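Local coordinates for protein cysteine synthase (Fusobacterium nucleatum subsp. nucleatum strain ATCC 25586, PDB 5XEM) that probably makes L-cysteine and acetate from O-acetyl-L-serine and hydrogen sulfide with pyridoxal 5'-phosphate as cofactor, and is here caught with a lanthionine-PLP Schiff base, at residues Ser44-Glu56 against Gln146-Thr160. Numbering follows the deposited sequence.
Sequences STKDRIALKMIEE and QFTNVNNPKAHYETT. With 85F ((2R)-2-azanyl-3-[(2R)-2-azanyl-3-oxidanyl-3-oxidanylidene-propyl]sulfanyl-propanoic acid), chain C; PLP (pyridoxal-5'-phosphate), chain D.
K52 crosses N151 at about a right angle and reaches on to E158, a knob among N151, K154, A155 and E158. With CG anti to the backbone N (chi1 -168°), the chain runs straight out over helix 151-160: CB, CG and CD pass over the carbonyl O of N151, CB also beside the CB of A155, CG beside the CB of N151, and CD 3.8 Å from the CA of A155. CE comes beside the NZ of K154, and a bend at chi4 (72°) then turns K52 NZ to E158 OE1, a 3.1 Å salt bridge in which NZ meets OE1 on its syn side, tilted somewhat from the carboxylate plane. E56 and K154 add weak bridges to this network, and the shared carboxylate of E158 probably eases the closeness of the two lysines. One turn back, R48 is the second knob, seated among A155, H156, T159 and T160. Its NH1 donates to the OG1 of T159 at 2.9 Å, T160 OG1 lies over one guanidinium face, and E37 and E163 take the other nitrogens.

The helices cross at 114° in this fold-type II PLP enzyme, and the N-terminal end of helix 46-56 meets the active site beside N152, H156 and the loop residue Q146. There K46, the predicted Schiff-base lysine, is released: the cofactor's C4A is bonded to the lanthionine amine instead. K46 NZ donates to O2P of PLP (2.8 Å) and to OE1 of Q146, which T77 also binds. Q146 NE2 in turn donates to a carboxylate oxygen of the lanthionine. A water joins K46 NZ, N152 OD1, H156 NE2 and the phosphate. Between the K52 network and the K46 site, I49 sets CG2 3.4 Å from NE2 of H156, while its CD1 lies alongside the N152 amide.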
loop_
_atom_site.group_PDB
_atom_site.type_symbol
_atom_site.label_atom_id
_atom_site.label_comp_id
_atom_site.label_asym_id
_atom_site.label_seq_id
_atom_site.Cartn_x
_atom_site.Cartn_y
_atom_site.Cartn_z
ATOM N N SER A 44 -0.960 -3.801 6.676
ATOM C CA SER A 44 -1.786 -3.852 7.890
ATOM C C SER A 44 -0.963 -3.652 9.149
ATOM O O SER A 44 0.293 -3.770 9.141
ATOM C CB SER A 44 -2.539 -5.187 8.000
ATOM O OG SER A 44 -1.760 -6.159 8.697
ATOM N N THR A 45 -1.687 -3.399 10.242
ATOM C CA THR A 45 -1.099 -3.257 11.554
ATOM C C THR A 45 -0.395 -4.528 11.998
ATOM O O THR A 45 0.456 -4.473 12.901
ATOM C CB THR A 45 -2.171 -2.855 12.609
ATOM O OG1 THR A 45 -1.561 -2.138 13.673
ATOM C CG2 THR A 45 -2.936 -4.074 13.174
ATOM N N LYS A 46 -0.725 -5.658 11.381
ATOM C CA LYS A 46 -0.195 -6.962 11.812
ATOM C C LYS A 46 1.283 -7.111 11.543
ATOM O O LYS A 46 1.958 -7.896 12.230
ATOM C CB LYS A 46 -1.001 -8.134 11.227
ATOM C CG LYS A 46 -2.469 -8.144 11.631
ATOM C CD LYS A 46 -2.647 -8.113 13.145
ATOM C CE LYS A 46 -3.942 -8.801 13.576
ATOM N NZ LYS A 46 -3.969 -9.279 14.988
ATOM N N ASP A 47 1.829 -6.273 10.648
ATOM C CA ASP A 47 3.269 -6.209 10.483
ATOM C C ASP A 47 3.934 -5.986 11.872
ATOM O O ASP A 47 5.020 -6.540 12.159
ATOM C CB ASP A 47 3.660 -5.004 9.623
ATOM C CG ASP A 47 3.429 -5.182 8.143
ATOM O OD1 ASP A 47 2.782 -6.178 7.738
ATOM O OD2 ASP A 47 3.903 -4.290 7.376
ATOM N N ARG A 48 3.332 -5.130 12.705
ATOM C CA ARG A 48 3.911 -4.814 14.029
ATOM C C ARG A 48 4.009 -6.051 14.923
ATOM O O ARG A 48 5.047 -6.272 15.594
ATOM C CB ARG A 48 3.116 -3.755 14.787
ATOM C CG ARG A 48 3.070 -2.395 14.146
ATOM C CD ARG A 48 2.096 -1.507 14.881
ATOM N NE ARG A 48 1.871 -0.218 14.254
ATOM C CZ ARG A 48 2.525 0.916 14.501
ATOM N NH1 ARG A 48 3.574 0.946 15.336
ATOM N NH2 ARG A 48 2.180 2.010 13.865
ATOM N N ILE A 49 2.947 -6.857 14.936
ATOM C CA ILE A 49 2.917 -8.064 15.781
ATOM C C ILE A 49 3.720 -9.207 15.187
ATOM O O ILE A 49 4.362 -9.967 15.933
ATOM C CB ILE A 49 1.478 -8.502 16.222
ATOM C CG1 ILE A 49 0.676 -9.274 15.157
ATOM C CG2 ILE A 49 0.722 -7.302 16.795
ATOM C CD1 ILE A 49 -0.540 -10.016 15.758
ATOM N N ALA A 50 3.708 -9.330 13.855
ATOM C CA ALA A 50 4.560 -10.298 13.182
ATOM C C ALA A 50 6.029 -10.059 13.552
ATOM O O ALA A 50 6.750 -10.991 13.895
ATOM C CB ALA A 50 4.367 -10.218 11.672
ATOM N N LEU A 51 6.450 -8.801 13.467
ATOM C CA LEU A 51 7.822 -8.447 13.782
ATOM C C LEU A 51 8.140 -8.745 15.235
ATOM O O LEU A 51 9.143 -9.397 15.533
ATOM C CB LEU A 51 8.084 -6.981 13.523
ATOM C CG LEU A 51 9.533 -6.522 13.726
ATOM C CD1 LEU A 51 10.490 -7.327 12.850
ATOM C CD2 LEU A 51 9.644 -5.029 13.474
ATOM N N LYS A 52 7.310 -8.267 16.147
ATOM C CA LYS A 52 7.642 -8.467 17.546
ATOM C C LYS A 52 7.584 -9.936 17.969
ATOM O O LYS A 52 8.469 -10.398 18.707
ATOM C CB LYS A 52 6.798 -7.613 18.474
ATOM C CG LYS A 52 7.388 -7.637 19.895
ATOM C CD LYS A 52 6.806 -6.620 20.846
ATOM C CE LYS A 52 7.449 -6.692 22.225
ATOM N NZ LYS A 52 8.835 -6.174 22.254
ATOM N N MET A 53 6.568 -10.677 17.516
ATOM C CA MET A 53 6.496 -12.106 17.847
ATOM C C MET A 53 7.715 -12.847 17.328
ATOM O O MET A 53 8.293 -13.702 18.048
ATOM C CB MET A 53 5.208 -12.741 17.328
ATOM C CG MET A 53 3.971 -12.228 18.034
ATOM S SD MET A 53 2.465 -13.139 17.615
ATOM C CE MET A 53 2.293 -12.776 15.857
ATOM N N ILE A 54 8.144 -12.519 16.106
ATOM C CA ILE A 54 9.296 -13.217 15.539
ATOM C C ILE A 54 10.584 -12.805 16.239
ATOM O O ILE A 54 11.373 -13.664 16.639
ATOM C CB ILE A 54 9.429 -13.024 14.007
ATOM C CG1 ILE A 54 8.296 -13.739 13.282
ATOM C CG2 ILE A 54 10.786 -13.554 13.513
ATOM C CD1 ILE A 54 8.143 -15.208 13.575
ATOM N N GLU A 55 10.786 -11.500 16.395
ATOM C CA GLU A 55 12.017 -11.000 17.017
ATOM C C GLU A 55 12.178 -11.502 18.454
ATOM O O GLU A 55 13.271 -11.963 18.816
ATOM C CB GLU A 55 12.090 -9.502 16.973
ATOM C CG GLU A 55 12.458 -8.966 15.607
ATOM C CD GLU A 55 12.721 -7.483 15.650
ATOM O OE1 GLU A 55 12.222 -6.758 16.541
ATOM O OE2 GLU A 55 13.430 -7.032 14.737
ATOM N N GLU A 56 11.098 -11.488 19.237
ATOM C CA GLU A 56 11.194 -12.012 20.603
ATOM C C GLU A 56 11.515 -13.520 20.620
ATOM O O GLU A 56 12.332 -13.960 21.433
ATOM C CB GLU A 56 9.953 -11.670 21.441
ATOM C CG GLU A 56 9.782 -10.181 21.802
ATOM C CD GLU A 56 11.036 -9.537 22.378
ATOM O OE1 GLU A 56 11.682 -10.148 23.244
ATOM O OE2 GLU A 56 11.397 -8.413 21.982
ATOM N N GLN A 146 -0.948 -15.446 17.568
ATOM C CA GLN A 146 -1.472 -14.124 17.856
ATOM C C GLN A 146 -2.602 -14.101 18.910
ATOM O O GLN A 146 -2.837 -13.072 19.539
ATOM C CB GLN A 146 -1.990 -13.466 16.578
ATOM C CG GLN A 146 -3.095 -14.238 15.881
ATOM C CD GLN A 146 -3.496 -13.574 14.589
ATOM O OE1 GLN A 146 -3.492 -12.348 14.475
ATOM N NE2 GLN A 146 -3.820 -14.385 13.604
ATOM N N PHE A 147 -3.309 -15.222 19.068
ATOM C CA PHE A 147 -4.419 -15.276 20.023
ATOM C C PHE A 147 -3.990 -15.284 21.489
ATOM O O PHE A 147 -4.742 -14.834 22.349
ATOM C CB PHE A 147 -5.304 -16.481 19.707
ATOM C CG PHE A 147 -5.803 -16.465 18.310
ATOM C CD1 PHE A 147 -6.871 -15.653 17.980
ATOM C CD2 PHE A 147 -5.165 -17.193 17.306
ATOM C CE1 PHE A 147 -7.313 -15.584 16.669
ATOM C CE2 PHE A 147 -5.602 -17.106 15.984
ATOM C CZ PHE A 147 -6.680 -16.309 15.681
ATOM N N THR A 148 -2.785 -15.794 21.754
ATOM C CA THR A 148 -2.296 -15.992 23.127
ATOM C C THR A 148 -0.971 -15.276 23.425
ATOM O O THR A 148 -0.605 -15.102 24.586
ATOM C CB THR A 148 -2.108 -17.488 23.376
ATOM O OG1 THR A 148 -1.030 -17.987 22.560
ATOM C CG2 THR A 148 -3.391 -18.236 23.008
ATOM N N ASN A 149 -0.257 -14.850 22.382
ATOM C CA ASN A 149 1.091 -14.300 22.542
ATOM C C ASN A 149 1.035 -12.872 23.025
ATOM O O ASN A 149 0.550 -11.983 22.319
ATOM C CB ASN A 149 1.835 -14.409 21.207
ATOM C CG ASN A 149 3.339 -14.191 21.319
ATOM O OD1 ASN A 149 3.812 -13.409 22.133
ATOM N ND2 ASN A 149 4.099 -14.882 20.465
ATOM N N VAL A 150 1.549 -12.613 24.232
ATOM C CA VAL A 150 1.508 -11.232 24.749
ATOM C C VAL A 150 2.279 -10.239 23.911
ATOM O O VAL A 150 2.034 -9.046 24.009
ATOM C CB VAL A 150 1.964 -11.084 26.216
ATOM C CG1 VAL A 150 1.070 -11.939 27.105
ATOM C CG2 VAL A 150 3.429 -11.425 26.365
ATOM N N ASN A 151 3.183 -10.716 23.068
ATOM C CA ASN A 151 3.898 -9.826 22.160
ATOM C C ASN A 151 3.009 -9.186 21.085
ATOM O O ASN A 151 3.446 -8.231 20.407
ATOM C CB ASN A 151 5.095 -10.524 21.532
ATOM C CG ASN A 151 6.192 -10.801 22.541
ATOM O OD1 ASN A 151 6.524 -9.915 23.333
ATOM N ND2 ASN A 151 6.707 -12.028 22.562
ATOM N N ASN A 152 1.799 -9.717 20.905
ATOM C CA ASN A 152 0.767 -9.025 20.105
ATOM C C ASN A 152 0.364 -7.687 20.784
ATOM O O ASN A 152 0.761 -6.601 20.318
ATOM C CB ASN A 152 -0.376 -10.034 19.801
ATOM C CG ASN A 152 -1.622 -9.412 19.239
ATOM O OD1 ASN A 152 -1.747 -8.185 19.083
ATOM N ND2 ASN A 152 -2.594 -10.286 18.945
ATOM N N PRO A 153 -0.344 -7.733 21.924
ATOM C CA PRO A 153 -0.667 -6.438 22.552
ATOM C C PRO A 153 0.559 -5.606 22.951
ATOM O O PRO A 153 0.521 -4.366 22.867
ATOM C CB PRO A 153 -1.515 -6.815 23.779
ATOM C CG PRO A 153 -1.303 -8.262 23.979
ATOM C CD PRO A 153 -0.946 -8.866 22.641
ATOM N N LYS A 154 1.654 -6.247 23.361
ATOM C CA LYS A 154 2.847 -5.443 23.723
ATOM C C LYS A 154 3.448 -4.631 22.556
ATOM O O LYS A 154 3.986 -3.566 22.777
ATOM C CB LYS A 154 3.943 -6.289 24.358
ATOM C CG LYS A 154 3.545 -6.786 25.738
ATOM C CD LYS A 154 4.571 -7.705 26.404
ATOM C CE LYS A 154 5.902 -7.005 26.574
ATOM N NZ LYS A 154 6.539 -6.948 25.234
ATOM N N ALA A 155 3.353 -5.131 21.325
ATOM C CA ALA A 155 3.837 -4.393 20.164
ATOM C C ALA A 155 3.111 -3.047 20.058
ATOM O O ALA A 155 3.744 -2.008 19.876
ATOM C CB ALA A 155 3.653 -5.227 18.878
ATOM N N HIS A 156 1.799 -3.072 20.281
ATOM C CA HIS A 156 0.945 -1.873 20.187
ATOM C C HIS A 156 1.102 -0.987 21.411
ATOM O O HIS A 156 1.043 0.238 21.319
ATOM C CB HIS A 156 -0.507 -2.285 20.037
ATOM C CG HIS A 156 -0.786 -3.044 18.737
ATOM N ND1 HIS A 156 -0.720 -2.452 17.526
ATOM C CD2 HIS A 156 -1.108 -4.373 18.511
ATOM C CE1 HIS A 156 -0.997 -3.373 16.560
ATOM N NE2 HIS A 156 -1.266 -4.547 17.173
ATOM N N TYR A 157 1.283 -1.622 22.563
ATOM C CA TYR A 157 1.592 -0.873 23.801
ATOM C C TYR A 157 2.863 -0.034 23.621
ATOM O O TYR A 157 2.903 1.131 24.046
ATOM C CB TYR A 157 1.742 -1.872 24.932
ATOM C CG TYR A 157 2.139 -1.314 26.274
ATOM C CD1 TYR A 157 1.171 -0.914 27.186
ATOM C CD2 TYR A 157 3.485 -1.276 26.667
ATOM C CE1 TYR A 157 1.527 -0.436 28.448
ATOM C CE2 TYR A 157 3.854 -0.796 27.917
ATOM C CZ TYR A 157 2.866 -0.388 28.803
ATOM O OH TYR A 157 3.209 0.077 30.052
ATOM N N GLU A 158 3.865 -0.625 22.972
ATOM C CA GLU A 158 5.192 -0.018 22.763
ATOM C C GLU A 158 5.322 0.966 21.626
ATOM O O GLU A 158 6.141 1.885 21.709
ATOM C CB GLU A 158 6.247 -1.110 22.595
ATOM C CG GLU A 158 6.434 -1.871 23.905
ATOM C CD GLU A 158 7.380 -3.035 23.801
ATOM O OE1 GLU A 158 7.910 -3.295 22.700
ATOM O OE2 GLU A 158 7.576 -3.716 24.828
ATOM N N THR A 159 4.564 0.778 20.554
ATOM C CA THR A 159 4.794 1.568 19.347
ATOM C C THR A 159 3.540 2.295 18.968
ATOM O O THR A 159 3.515 3.517 19.070
ATOM C CB THR A 159 5.379 0.709 18.212
ATOM O OG1 THR A 159 4.448 -0.319 17.853
ATOM C CG2 THR A 159 6.717 0.073 18.711
ATOM N N THR A 160 2.468 1.562 18.641
ATOM C CA THR A 160 1.212 2.188 18.158
ATOM C C THR A 160 0.709 3.311 19.069
ATOM O O THR A 160 0.431 4.460 18.626
ATOM C CB THR A 160 0.110 1.113 18.006
ATOM O OG1 THR A 160 0.626 0.006 17.267
ATOM C CG2 THR A 160 -1.100 1.669 17.248
HETATM N N 85F C . -6.972 -10.082 11.884
HETATM C CA 85F C . -6.344 -11.327 12.374
HETATM C CB 85F C . -7.425 -12.345 12.799
HETATM S SG 85F C . -8.296 -11.901 14.282
HETATM C CD 85F C . -9.407 -13.277 14.651
HETATM C CE 85F C . -10.469 -13.568 13.557
HETATM N NZ2 85F C . -11.184 -12.350 13.154
HETATM C CZ1 85F C . -11.490 -14.572 14.156
HETATM O OH1 85F C . -12.531 -14.773 13.461
HETATM O OH2 85F C . -11.274 -15.124 15.271
HETATM C C 85F C . -5.447 -11.939 11.321
HETATM O OXT 85F C . -4.991 -11.175 10.456
HETATM O O 85F C . -5.188 -13.164 11.422
HETATM N N1 PLP D . -9.095 -5.626 10.956
HETATM C C2 PLP D . -8.411 -6.449 10.146
HETATM C C2A PLP D . -8.374 -6.178 8.642
HETATM C C3 PLP D . -7.703 -7.549 10.663
HETATM O O3 PLP D . -7.005 -8.357 9.825
HETATM C C4 PLP D . -7.720 -7.806 12.031
HETATM C C4A PLP D . -6.975 -8.986 12.631
HETATM C C5 PLP D . -8.441 -6.923 12.847
HETATM C C6 PLP D . -9.108 -5.841 12.274
HETATM C C5A PLP D . -8.526 -7.084 14.349
HETATM O O4P PLP D . -7.228 -6.758 14.965
HETATM P P PLP D . -6.719 -7.429 16.353
HETATM O O1P PLP D . -5.564 -6.730 16.815
HETATM O O2P PLP D . -6.511 -8.822 16.012
HETATM O O3P PLP D . -7.908 -7.336 17.243
HETATM O O HOH W 1 -2.833 -7.028 16.653
HETATM O O HOH W 2 6.984 -14.326 20.475
#